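Putative uncharacterized protein (Leishmania major, PDB 3M3I) is of unknown function but belongs to the cupin superfamily (DUF985 family), whose members share a double-stranded beta-helix (jelly-roll) barrel, and is assembled here as a pair of chains. Local coordinates at residues Pro72-Tyr86 and Leu146-Ser159. Numbering follows the deposited sequence.
Sequences PSHLHRLCSDETWMY and LQYTVPGGAIFGSS
With chi1 at 62° in H76 and 70° in F156, both side chains leave their strands between backbone N and carbonyl carbon, which brings the two rings together inside the barrel. Their planes meet at 47°, neither stacked nor edge-to-face, and H76 NE2 lies 3.2 Å from F156 CZ over one face of the phenyl ring. H76 ND1 donates in its own ring plane to H74 O, a bond that fixes the imidazole's rotation. The opposite phenyl face is filled by V150 CG1, centred on it. Around the rim, L78 CD1 and E82 OE1 lie in plane; E82 is extended, and its carboxylate stands nearly perpendicular to the ring, with OE1 3.2 Å from F156 CE2, where the positive ring edge probably favours it. W84 CZ2 reaches the phenyl edge, 4.0 Å from F156 CE2, and its NE1 makes a weak hydrogen bond to E82 OE1.

Two antiparallel ladders carry most of these groups, L78 coming from the loop between them. H76 and F156 form a hydrogen-bonded pair, and a beta bulge between the S73-S158 pair and the H76-F156 pair shifts the register by one residue; the other ladder joins 81-86 to 147-150 through the pairs E82-V150 and W84-Y148. On the face away from the rings, T83 OG1 and T149 OG1 hydrogen-bond at 2.7 Å. The type II turn from P151 to A154 links the ladders, and D81 OD2 receives G152 N through its anti lone pair at 2.9 Å, nearly straight.

Such a two-sheet interior fits the cupin barrel. Strand 172-179 flanks 81-87 beyond this pairing, strand 92-98 lies beside 155-159, and L92 and L94 pack on W84; on the T83 face, Y60 of the second subunit bonds D81 OD1 and packs on T149.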
ATOM      1  N   PRO A  72     -13.154   1.249 -16.678  1.00 76.89           N
ATOM      2  CA  PRO A  72     -12.048   0.335 -16.395  1.00 74.45           C
ATOM      3  C   PRO A  72     -10.685   0.955 -16.678  1.00 73.31           C
ATOM      4  O   PRO A  72     -10.608   1.929 -17.397  1.00 74.50           O
ATOM      5  CB  PRO A  72     -12.302  -0.822 -17.356  1.00 74.90           C
ATOM      6  CG  PRO A  72     -13.130  -0.243 -18.450  1.00 77.43           C
ATOM      7  CD  PRO A  72     -13.965   0.812 -17.826  1.00 78.91           C
ATOM      8  N   SER A  73      -9.619   0.404 -16.101  1.00 71.39           N
ATOM      9  CA  SER A  73      -8.252   0.786 -16.463  1.00 70.57           C
ATOM     10  C   SER A  73      -7.846  -0.103 -17.629  1.00 70.55           C
ATOM     11  O   SER A  73      -7.871  -1.309 -17.510  1.00 69.92           O
ATOM     12  CB  SER A  73      -7.314   0.602 -15.268  1.00 69.06           C
ATOM     13  OG  SER A  73      -5.958   0.377 -15.639  1.00 68.35           O
ATOM     14  N   HIS A  74      -7.491   0.481 -18.765  1.00 71.50           N
ATOM     15  CA  HIS A  74      -7.224  -0.301 -19.974  1.00 71.90           C
ATOM     16  C   HIS A  74      -5.799  -0.794 -19.984  1.00 70.67           C
ATOM     17  O   HIS A  74      -4.955  -0.264 -19.273  1.00 69.92           O
ATOM     18  CB  HIS A  74      -7.497   0.529 -21.222  1.00 73.96           C
ATOM     19  CG  HIS A  74      -8.936   0.900 -21.389  1.00 75.84           C
ATOM     20  ND1 HIS A  74      -9.499   1.985 -20.760  1.00 76.66           N
ATOM     21  CD2 HIS A  74      -9.928   0.319 -22.102  1.00 77.39           C
ATOM     22  CE1 HIS A  74     -10.776   2.064 -21.083  1.00 78.72           C
ATOM     23  NE2 HIS A  74     -11.063   1.059 -21.891  1.00 79.22           N
ATOM     24  N   LEU A  75      -5.541  -1.809 -20.796  1.00 70.78           N
ATOM     25  CA  LEU A  75      -4.234  -2.459 -20.832  1.00 69.97           C
ATOM     26  C   LEU A  75      -3.066  -1.478 -21.019  1.00 70.19           C
ATOM     27  O   LEU A  75      -2.987  -0.742 -22.005  1.00 71.47           O
ATOM     28  CB  LEU A  75      -4.210  -3.560 -21.901  1.00 70.59           C
ATOM     29  CG  LEU A  75      -5.180  -4.739 -21.676  1.00 70.57           C
ATOM     30  CD1 LEU A  75      -4.948  -5.868 -22.665  1.00 71.26           C
ATOM     31  CD2 LEU A  75      -5.073  -5.285 -20.260  1.00 69.35           C
ATOM     32  N   HIS A  76      -2.176  -1.458 -20.037  1.00 69.27           N
ATOM     33  CA  HIS A  76      -0.988  -0.616 -20.071  1.00 69.67           C
ATOM     34  C   HIS A  76       0.208  -1.365 -19.469  1.00 69.18           C
ATOM     35  O   HIS A  76       0.069  -2.480 -18.947  1.00 68.53           O
ATOM     36  CB  HIS A  76      -1.247   0.675 -19.298  1.00 69.74           C
ATOM     37  CG  HIS A  76      -1.538   0.459 -17.849  1.00 68.64           C
ATOM     38  ND1 HIS A  76      -2.745  -0.027 -17.397  1.00 68.16           N
ATOM     39  CD2 HIS A  76      -0.772   0.644 -16.749  1.00 68.25           C
ATOM     40  CE1 HIS A  76      -2.716  -0.120 -16.081  1.00 67.47           C
ATOM     41  NE2 HIS A  76      -1.528   0.278 -15.662  1.00 67.51           N
ATOM     42  N   ARG A  77       1.380  -0.762 -19.541  1.00 69.87           N
ATOM     43  CA  ARG A  77       2.569  -1.411 -19.041  1.00 70.00           C
ATOM     44  C   ARG A  77       3.485  -0.408 -18.332  1.00 70.61           C
ATOM     45  O   ARG A  77       3.591   0.749 -18.743  1.00 71.39           O
ATOM     46  CB  ARG A  77       3.293  -2.126 -20.183  1.00 70.95           C
ATOM     47  CG  ARG A  77       4.579  -2.833 -19.784  1.00 71.66           C
ATOM     48  CD  ARG A  77       5.535  -2.876 -20.940  1.00 73.19           C
ATOM     49  NE  ARG A  77       5.233  -3.951 -21.871  1.00 73.35           N
ATOM     50  CZ  ARG A  77       5.439  -3.907 -23.183  1.00 74.47           C
ATOM     51  NH1 ARG A  77       5.917  -2.821 -23.776  1.00 75.62           N
ATOM     52  NH2 ARG A  77       5.146  -4.966 -23.915  1.00 74.70           N
ATOM     53  N   LEU A  78       4.118  -0.872 -17.256  1.00 70.57           N
ATOM     54  CA  LEU A  78       5.059  -0.079 -16.481  1.00 71.47           C
ATOM     55  C   LEU A  78       6.406  -0.760 -16.618  1.00 72.86           C
ATOM     56  O   LEU A  78       6.531  -1.740 -17.333  1.00 73.01           O
ATOM     57  CB  LEU A  78       4.624  -0.009 -15.012  1.00 70.78           C
ATOM     58  CG  LEU A  78       3.291   0.692 -14.717  1.00 69.72           C
ATOM     59  CD1 LEU A  78       2.782   0.386 -13.320  1.00 69.10           C
ATOM     60  CD2 LEU A  78       3.400   2.200 -14.898  1.00 70.48           C
ATOM     61  N   CYS A  79       7.423  -0.230 -15.968  1.00 74.19           N
ATOM     62  CA  CYS A  79       8.706  -0.924 -15.907  1.00 75.97           C
ATOM     63  C   CYS A  79       9.128  -1.254 -14.467  1.00 76.68           C
ATOM     64  O   CYS A  79      10.126  -1.908 -14.268  1.00 78.48           O
ATOM     65  CB  CYS A  79       9.788  -0.126 -16.647  1.00 77.94           C
ATOM     66  SG  CYS A  79      10.757   0.929 -15.608  1.00 79.83           S
ATOM     67  N   SER A  80       8.348  -0.815 -13.484  1.00 75.56           N
ATOM     68  CA  SER A  80       8.534  -1.207 -12.096  1.00 76.22           C
ATOM     69  C   SER A  80       7.278  -1.916 -11.578  1.00 74.48           C
ATOM     70  O   SER A  80       6.220  -1.814 -12.185  1.00 72.76           O
ATOM     71  CB  SER A  80       8.828   0.029 -11.251  1.00 77.02           C
ATOM     72  OG  SER A  80       9.923   0.748 -11.782  1.00 78.83           O
ATOM     73  N   ASP A  81       7.418  -2.634 -10.460  1.00 75.35           N
ATOM     74  CA  ASP A  81       6.298  -3.316  -9.797  1.00 74.24           C
ATOM     75  C   ASP A  81       5.285  -2.302  -9.298  1.00 72.84           C
ATOM     76  O   ASP A  81       5.653  -1.208  -8.879  1.00 73.36           O
ATOM     77  CB  ASP A  81       6.754  -4.098  -8.558  1.00 76.08           C
ATOM     78  CG  ASP A  81       7.712  -5.219  -8.865  1.00 78.03           C
ATOM     79  OD1 ASP A  81       8.386  -5.662  -7.916  1.00 80.33           O
ATOM     80  OD2 ASP A  81       7.797  -5.671 -10.024  1.00 77.59           O
ATOM     81  N   GLU A  82       4.016  -2.684  -9.306  1.00 71.38           N
ATOM     82  CA  GLU A  82       2.969  -1.868  -8.724  1.00 70.41           C
ATOM     83  C   GLU A  82       2.100  -2.696  -7.767  1.00 70.35           C
ATOM     84  O   GLU A  82       1.523  -3.713  -8.151  1.00 69.95           O
ATOM     85  CB  GLU A  82       2.116  -1.266  -9.824  1.00 69.05           C
ATOM     86  CG  GLU A  82       1.019  -0.372  -9.286  1.00 68.43           C
ATOM     87  CD  GLU A  82       0.198   0.278 -10.373  1.00 67.68           C
ATOM     88  OE1 GLU A  82      -0.144  -0.408 -11.362  1.00 67.23           O
ATOM     89  OE2 GLU A  82      -0.110   1.472 -10.214  1.00 67.84           O
ATOM     90  N   THR A  83       1.999  -2.233  -6.526  1.00 71.00           N
ATOM     91  CA  THR A  83       1.303  -2.970  -5.480  1.00 71.49           C
ATOM     92  C   THR A  83      -0.057  -2.330  -5.224  1.00 70.43           C
ATOM     93  O   THR A  83      -0.137  -1.123  -4.999  1.00 70.26           O
ATOM     94  CB  THR A  83       2.141  -3.011  -4.159  1.00 73.55           C
ATOM     95  OG1 THR A  83       3.378  -3.705  -4.384  1.00 75.04           O
ATOM     96  CG2 THR A  83       1.383  -3.704  -3.065  1.00 74.35           C
ATOM     97  N   TRP A  84      -1.103  -3.157  -5.242  1.00 68.94           N
ATOM     98  CA  TRP A  84      -2.504  -2.737  -5.120  1.00 67.06           C
ATOM     99  C   TRP A  84      -3.120  -3.148  -3.779  1.00 66.79           C
ATOM    100  O   TRP A  84      -3.210  -4.323  -3.508  1.00 66.45           O
ATOM    101  CB  TRP A  84      -3.312  -3.412  -6.227  1.00 64.94           C
ATOM    102  CG  TRP A  84      -2.947  -2.941  -7.571  1.00 65.32           C
ATOM    103  CD1 TRP A  84      -1.760  -3.125  -8.212  1.00 66.58           C
ATOM    104  CD2 TRP A  84      -3.779  -2.201  -8.464  1.00 65.08           C
ATOM    105  NE1 TRP A  84      -1.794  -2.537  -9.449  1.00 67.06           N
ATOM    106  CE2 TRP A  84      -3.021  -1.955  -9.629  1.00 66.31           C
ATOM    107  CE3 TRP A  84      -5.087  -1.711  -8.388  1.00 64.48           C
ATOM    108  CZ2 TRP A  84      -3.521  -1.244 -10.708  1.00 67.14           C
ATOM    109  CZ3 TRP A  84      -5.595  -1.010  -9.466  1.00 65.33           C
ATOM    110  CH2 TRP A  84      -4.809  -0.781 -10.617  1.00 66.74           C
ATOM    111  N   MET A  85      -3.587  -2.185  -2.981  1.00 67.29           N
ATOM    112  CA  MET A  85      -4.145  -2.429  -1.641  1.00 67.50           C
ATOM    113  C   MET A  85      -5.630  -2.079  -1.584  1.00 65.89           C
ATOM    114  O   MET A  85      -5.973  -0.938  -1.811  1.00 66.04           O
ATOM    115  CB  MET A  85      -3.454  -1.544  -0.603  1.00 70.02           C
ATOM    116  CG  MET A  85      -2.271  -2.149   0.103  1.00 72.60           C
ATOM    117  SD  MET A  85      -0.684  -2.002  -0.714  1.00 74.95           S
ATOM    118  CE  MET A  85      -0.681  -0.334  -1.368  1.00 75.72           C
ATOM    119  N   TYR A  86      -6.484  -3.037  -1.224  1.00 65.10           N
ATOM    120  CA  TYR A  86      -7.921  -2.821  -1.113  1.00 64.22           C
ATOM    121  C   TYR A  86      -8.325  -1.915   0.084  1.00 65.09           C
ATOM    122  O   TYR A  86      -7.881  -2.125   1.202  1.00 66.41           O
ATOM    123  CB  TYR A  86      -8.652  -4.168  -0.999  1.00 64.12           C
ATOM    124  CG  TYR A  86     -10.132  -4.021  -0.713  1.00 64.07           C
ATOM    125  CD1 TYR A  86     -10.595  -3.859   0.597  1.00 65.13           C
ATOM    126  CD2 TYR A  86     -11.071  -4.013  -1.752  1.00 63.45           C
ATOM    127  CE1 TYR A  86     -11.951  -3.722   0.872  1.00 65.49           C
ATOM    128  CE2 TYR A  86     -12.446  -3.871  -1.487  1.00 64.10           C
ATOM    129  CZ  TYR A  86     -12.870  -3.716  -0.173  1.00 65.04           C
ATOM    130  OH  TYR A  86     -14.200  -3.552   0.115  1.00 66.03           O
ATOM    131  N   LEU A 146      -6.284  -8.887  -0.227  1.00 58.45           N
ATOM    132  CA  LEU A 146      -6.232  -7.512   0.257  1.00 58.77           C
ATOM    133  C   LEU A 146      -5.096  -6.714  -0.352  1.00 58.53           C
ATOM    134  O   LEU A 146      -5.171  -5.496  -0.461  1.00 58.95           O
ATOM    135  CB  LEU A 146      -6.073  -7.472   1.769  1.00 59.56           C
ATOM    136  CG  LEU A 146      -7.250  -7.824   2.671  1.00 60.87           C
ATOM    137  CD1 LEU A 146      -6.719  -7.974   4.070  1.00 62.01           C
ATOM    138  CD2 LEU A 146      -8.379  -6.776   2.613  1.00 62.25           C
ATOM    139  N   GLN A 147      -4.038  -7.414  -0.742  1.00 58.45           N
ATOM    140  CA  GLN A 147      -2.854  -6.813  -1.341  1.00 59.03           C
ATOM    141  C   GLN A 147      -2.394  -7.718  -2.488  1.00 59.56           C
ATOM    142  O   GLN A 147      -2.536  -8.927  -2.416  1.00 59.62           O
ATOM    143  CB  GLN A 147      -1.783  -6.695  -0.251  1.00 59.94           C
ATOM    144  CG  GLN A 147      -0.480  -6.048  -0.660  1.00 61.34           C
ATOM    145  CD  GLN A 147       0.674  -6.358   0.292  1.00 63.14           C
ATOM    146  OE1 GLN A 147       1.775  -6.580  -0.147  1.00 65.08           O
ATOM    147  NE2 GLN A 147       0.423  -6.333   1.595  1.00 63.23           N
ATOM    148  N   TYR A 148      -1.849  -7.124  -3.542  1.00 60.48           N
ATOM    149  CA  TYR A 148      -1.280  -7.858  -4.667  1.00 61.96           C
ATOM    150  C   TYR A 148      -0.382  -6.936  -5.487  1.00 63.79           C
ATOM    151  O   TYR A 148      -0.669  -5.747  -5.630  1.00 63.53           O
ATOM    152  CB  TYR A 148      -2.379  -8.440  -5.549  1.00 61.60           C
ATOM    153  CG  TYR A 148      -1.847  -9.109  -6.789  1.00 63.73           C
ATOM    154  CD1 TYR A 148      -1.521 -10.465  -6.793  1.00 64.77           C
ATOM    155  CD2 TYR A 148      -1.633  -8.381  -7.951  1.00 65.38           C
ATOM    156  CE1 TYR A 148      -1.018 -11.080  -7.939  1.00 67.51           C
ATOM    157  CE2 TYR A 148      -1.134  -8.983  -9.085  1.00 68.10           C
ATOM    158  CZ  TYR A 148      -0.823 -10.325  -9.077  1.00 69.22           C
ATOM    159  OH  TYR A 148      -0.327 -10.896 -10.220  1.00 72.64           O
ATOM    160  N   THR A 149       0.700  -7.506  -6.024  1.00 72.19           N
ATOM    161  CA  THR A 149       1.743  -6.778  -6.742  1.00 70.43           C
ATOM    162  C   THR A 149       1.827  -7.211  -8.203  1.00 69.38           C
ATOM    163  O   THR A 149       2.051  -8.379  -8.495  1.00 70.65           O
ATOM    164  CB  THR A 149       3.124  -6.975  -6.086  1.00 71.80           C
ATOM    165  OG1 THR A 149       3.123  -6.365  -4.799  1.00 72.97           O
ATOM    166  CG2 THR A 149       4.231  -6.337  -6.913  1.00 70.36           C
ATOM    167  N   VAL A 150       1.661  -6.246  -9.111  1.00 67.44           N
ATOM    168  CA  VAL A 150       1.720  -6.497 -10.545  1.00 66.75           C
ATOM    169  C   VAL A 150       3.179  -6.341 -10.939  1.00 66.55           C
ATOM    170  O   VAL A 150       3.729  -5.263 -10.783  1.00 65.74           O
ATOM    171  CB  VAL A 150       0.835  -5.503 -11.331  1.00 65.34           C
ATOM    172  CG1 VAL A 150       0.925  -5.767 -12.821  1.00 65.23           C
ATOM    173  CG2 VAL A 150      -0.608  -5.601 -10.860  1.00 65.75           C
ATOM    174  N   PRO A 151       3.825  -7.420 -11.419  1.00 67.63           N
ATOM    175  CA  PRO A 151       5.261  -7.277 -11.657  1.00 67.75           C
ATOM    176  C   PRO A 151       5.545  -6.326 -12.814  1.00 66.50           C
ATOM    177  O   PRO A 151       4.774  -6.284 -13.772  1.00 66.07           O
ATOM    178  CB  PRO A 151       5.710  -8.701 -11.997  1.00 69.43           C
ATOM    179  CG  PRO A 151       4.626  -9.596 -11.460  1.00 70.59           C
ATOM    180  CD  PRO A 151       3.373  -8.804 -11.652  1.00 69.19           C
ATOM    181  N   GLY A 152       6.628  -5.560 -12.698  1.00 66.34           N
ATOM    182  CA  GLY A 152       7.102  -4.717 -13.782  1.00 65.80           C
ATOM    183  C   GLY A 152       7.247  -5.518 -15.063  1.00 66.45           C
ATOM    184  O   GLY A 152       7.753  -6.628 -15.060  1.00 67.58           O
ATOM    185  N   GLY A 153       6.779  -4.948 -16.161  1.00 66.10           N
ATOM    186  CA  GLY A 153       6.862  -5.579 -17.464  1.00 67.13           C
ATOM    187  C   GLY A 153       5.580  -6.281 -17.833  1.00 67.46           C
ATOM    188  O   GLY A 153       5.427  -6.700 -18.965  1.00 68.60           O
ATOM    189  N   ALA A 154       4.652  -6.410 -16.889  1.00 66.83           N
ATOM    190  CA  ALA A 154       3.355  -7.006 -17.181  1.00 67.40           C
ATOM    191  C   ALA A 154       2.476  -6.050 -17.984  1.00 67.01           C
ATOM    192  O   ALA A 154       2.478  -4.850 -17.737  1.00 65.86           O
ATOM    193  CB  ALA A 154       2.644  -7.419 -15.887  1.00 67.24           C
ATOM    194  N   ILE A 155       1.756  -6.593 -18.963  1.00 68.37           N
ATOM    195  CA  ILE A 155       0.652  -5.888 -19.611  1.00 68.56           C
ATOM    196  C   ILE A 155      -0.592  -6.169 -18.764  1.00 68.33           C
ATOM    197  O   ILE A 155      -1.008  -7.319 -18.638  1.00 69.59           O
ATOM    198  CB  ILE A 155       0.442  -6.374 -21.050  1.00 70.76           C
ATOM    199  CG1 ILE A 155       1.670  -6.055 -21.919  1.00 71.36           C
ATOM    200  CG2 ILE A 155      -0.806  -5.742 -21.673  1.00 71.49           C
ATOM    201  CD1 ILE A 155       1.754  -6.884 -23.163  1.00 73.99           C
ATOM    202  N   PHE A 156      -1.176  -5.126 -18.179  1.00 67.05           N
ATOM    203  CA  PHE A 156      -2.267  -5.295 -17.217  1.00 66.86           C
ATOM    204  C   PHE A 156      -3.318  -4.175 -17.196  1.00 66.37           C
ATOM    205  O   PHE A 156      -3.066  -3.052 -17.635  1.00 65.79           O
ATOM    206  CB  PHE A 156      -1.694  -5.464 -15.815  1.00 65.97           C
ATOM    207  CG  PHE A 156      -1.072  -4.222 -15.249  1.00 64.46           C
ATOM    208  CD1 PHE A 156       0.083  -3.701 -15.781  1.00 64.08           C
ATOM    209  CD2 PHE A 156      -1.619  -3.600 -14.150  1.00 63.81           C
ATOM    210  CE1 PHE A 156       0.659  -2.577 -15.252  1.00 63.17           C
ATOM    211  CE2 PHE A 156      -1.034  -2.478 -13.618  1.00 62.88           C
ATOM    212  CZ  PHE A 156       0.102  -1.973 -14.162  1.00 62.60           C
ATOM    213  N   GLY A 157      -4.489  -4.488 -16.649  1.00 66.88           N
ATOM    214  CA  GLY A 157      -5.586  -3.514 -16.557  1.00 66.71           C
ATOM    215  C   GLY A 157      -6.513  -3.890 -15.426  1.00 66.98           C
ATOM    216  O   GLY A 157      -6.274  -4.893 -14.782  1.00 67.47           O
ATOM    217  N   SER A 158      -7.564  -3.108 -15.181  1.00 67.01           N
ATOM    218  CA  SER A 158      -8.501  -3.441 -14.123  1.00 67.64           C
ATOM    219  C   SER A 158      -9.957  -3.150 -14.470  1.00 68.92           C
ATOM    220  O   SER A 158     -10.235  -2.349 -15.349  1.00 69.01           O
ATOM    221  CB  SER A 158      -8.097  -2.766 -12.806  1.00 66.39           C
ATOM    222  OG  SER A 158      -8.462  -1.404 -12.763  1.00 65.67           O
ATOM    223  N   SER A 159     -10.873  -3.853 -13.791  1.00 70.32           N
ATOM    224  CA  SER A 159     -12.308  -3.687 -14.009  1.00 71.94           C
ATOM    225  C   SER A 159     -13.107  -4.064 -12.775  1.00 73.00           C
ATOM    226  O   SER A 159     -12.594  -4.723 -11.862  1.00 73.01           O
ATOM    227  CB  SER A 159     -12.792  -4.519 -15.206  1.00 74.13           C
ATOM    228  OG  SER A 159     -12.743  -5.901 -14.930  1.00 75.65           O
TER